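Local coordinates for protein type VI secretion system component (Escherichia coli O6, PDB 2P5Z) that is a component of the type VI secretion system, probably part of its puncturing spike, structurally similar to the bacteriophage T4 tail proteins gp27 and gp5, at residues P388-S393 against G449-I454. Numbering follows the deposited sequence.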
loop_
_atom_site.group_PDB
_atom_site.type_symbol
_atom_site.label_atom_id
_atom_site.label_comp_id
_atom_site.label_asym_id
_atom_site.label_seq_id
_atom_site.Cartn_x
_atom_site.Cartn_y
_atom_site.Cartn_z
ATOM N N PRO A 388 11.478 25.442 7.367
ATOM C CA PRO A 388 11.870 26.778 7.797
ATOM C C PRO A 388 12.533 26.728 9.171
ATOM O O PRO A 388 12.143 25.924 10.024
ATOM C CB PRO A 388 10.542 27.530 7.878
ATOM C CG PRO A 388 9.513 26.473 8.123
ATOM C CD PRO A 388 10.019 25.232 7.425
ATOM N N ALA A 389 13.557 27.549 9.369
ATOM C CA ALA A 389 14.148 27.675 10.684
ATOM C C ALA A 389 14.548 29.116 10.954
ATOM O O ALA A 389 14.650 29.918 10.028
ATOM C CB ALA A 389 15.327 26.771 10.806
ATOM N N ARG A 390 14.759 29.437 12.226
ATOM C CA ARG A 390 15.285 30.733 12.624
ATOM C C ARG A 390 16.654 30.547 13.219
ATOM O O ARG A 390 16.813 29.737 14.128
ATOM C CB ARG A 390 14.384 31.387 13.664
ATOM C CG ARG A 390 13.177 32.055 13.077
ATOM C CD ARG A 390 12.760 33.244 13.917
ATOM N NE ARG A 390 11.732 34.026 13.236
ATOM C CZ ARG A 390 10.423 33.841 13.393
ATOM N NH1 ARG A 390 9.980 32.896 14.217
ATOM N NH2 ARG A 390 9.557 34.600 12.731
ATOM N N VAL A 391 17.635 31.302 12.714
ATOM C CA VAL A 391 18.980 31.324 13.310
ATOM C C VAL A 391 18.918 32.000 14.678
ATOM O O VAL A 391 18.317 33.061 14.821
ATOM C CB VAL A 391 20.009 32.018 12.407
ATOM C CG1 VAL A 391 21.413 31.731 12.902
ATOM C CG2 VAL A 391 19.879 31.520 10.983
ATOM N N THR A 392 19.479 31.342 15.690
ATOM C CA THR A 392 19.489 31.870 17.054
ATOM C C THR A 392 20.870 32.400 17.437
ATOM O O THR A 392 21.833 32.287 16.666
ATOM C CB THR A 392 19.026 30.816 18.108
ATOM O OG1 THR A 392 19.612 29.536 17.826
ATOM C CG2 THR A 392 17.505 30.698 18.124
ATOM N N SER A 393 20.960 32.966 18.639
ATOM C CA SER A 393 22.207 33.539 19.129
ATOM C C SER A 393 22.518 33.117 20.566
ATOM O O SER A 393 23.476 33.601 21.178
ATOM C CB SER A 393 22.147 35.057 19.013
ATOM O OG SER A 393 20.999 35.557 19.670
ATOM N N GLY A 449 18.891 36.643 13.165
ATOM C CA GLY A 449 17.616 36.207 13.748
ATOM C C GLY A 449 16.860 35.800 12.488
ATOM O O GLY A 449 15.630 35.738 12.444
ATOM N N THR A 450 17.644 35.538 11.447
ATOM C CA THR A 450 17.157 35.396 10.090
ATOM C C THR A 450 16.515 34.024 9.830
ATOM O O THR A 450 16.843 33.029 10.489
ATOM C CB THR A 450 18.313 35.652 9.100
ATOM O OG1 THR A 450 17.970 35.150 7.803
ATOM C CG2 THR A 450 19.553 34.950 9.571
ATOM N N GLU A 451 15.596 33.989 8.869
ATOM C CA GLU A 451 14.869 32.769 8.546
ATOM C C GLU A 451 15.522 32.018 7.399
ATOM O O GLU A 451 15.734 32.564 6.317
ATOM C CB GLU A 451 13.394 33.053 8.254
ATOM C CG GLU A 451 12.583 33.381 9.511
ATOM C CD GLU A 451 11.144 33.818 9.216
ATOM O OE1 GLU A 451 10.635 33.534 8.103
ATOM O OE2 GLU A 451 10.517 34.449 10.103
ATOM N N VAL A 452 15.854 30.761 7.651
ATOM C CA VAL A 452 16.506 29.943 6.640
ATOM C C VAL A 452 15.664 28.744 6.212
ATOM O O VAL A 452 14.649 28.422 6.829
ATOM C CB VAL A 452 17.851 29.433 7.129
ATOM C CG1 VAL A 452 18.835 30.585 7.218
ATOM C CG2 VAL A 452 17.683 28.734 8.464
ATOM N N SER A 453 16.098 28.097 5.138
ATOM C CA SER A 453 15.456 26.886 4.676
ATOM C C SER A 453 16.376 25.714 4.915
ATOM O O SER A 453 17.546 25.748 4.522
ATOM C CB SER A 453 15.113 26.991 3.202
ATOM O OG SER A 453 13.877 27.661 3.057
ATOM N N ILE A 454 15.852 24.686 5.575
ATOM C CA ILE A 454 16.627 23.483 5.837
ATOM C C ILE A 454 16.272 22.357 4.856
ATOM O O ILE A 454 15.101 21.988 4.695
ATOM C CB ILE A 454 16.458 23.016 7.283
ATOM C CG1 ILE A 454 16.669 24.193 8.233
ATOM C CG2 ILE A 454 17.441 21.900 7.595
ATOM C CD1 ILE A 454 18.104 24.650 8.295
#
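Ala-389 and Val-452 face each other as an antiparallel hydrogen-bonded pair, a compact example of how two neighbouring strands divide their work between backbone and side chains. Ala-389 N donates to Val-452 O at 2.9 Å, and Val-452 N returns the bond to Ala-389 O at 2.8 Å. A third, straighter bond, with an N-H...O angle of 171°, runs from Val-391 N to Thr-450 O (2.9 Å) and extends the pairing to Thr-450, one residue before strand 451-456.

The two faces differ in character. On one, the methyl of Ala-389 touches both Val-452 CG2 and Ile-454 CG1, each at 3.9 Å, while Val-391 CG2 touches Val-452 CG1 and packs alongside Thr-450 CG2 at 3.7 Å. Val-411 covers Ala-389 and Val-452 on this apolar side, and Ile-466 also packs on Val-452.

On the other face, Arg-390 and Glu-451, a non-hydrogen-bonded pair, run side by side in the same direction. Both place CG anti to the carbonyl carbon, with their CG atoms 3.9 Å apart; the arginine then bends at chi2 while the glutamate runs extended. Arg-390 NH2 meets Glu-451 OE2 in a 2.8 Å salt bridge, the guanidinium and carboxylate planes being 74° apart.

Further out on this face, Pro-388 and Ser-453 pack on Glu-457 and Tyr-465 of a second subunit. Strand 387-391 pairs with 409-412 on one edge and 451-456 on the other in an antiparallel sheet of order 3-2-1-4-5, consistent with the OB fold of the type VI secretion/phage-baseplate injector family.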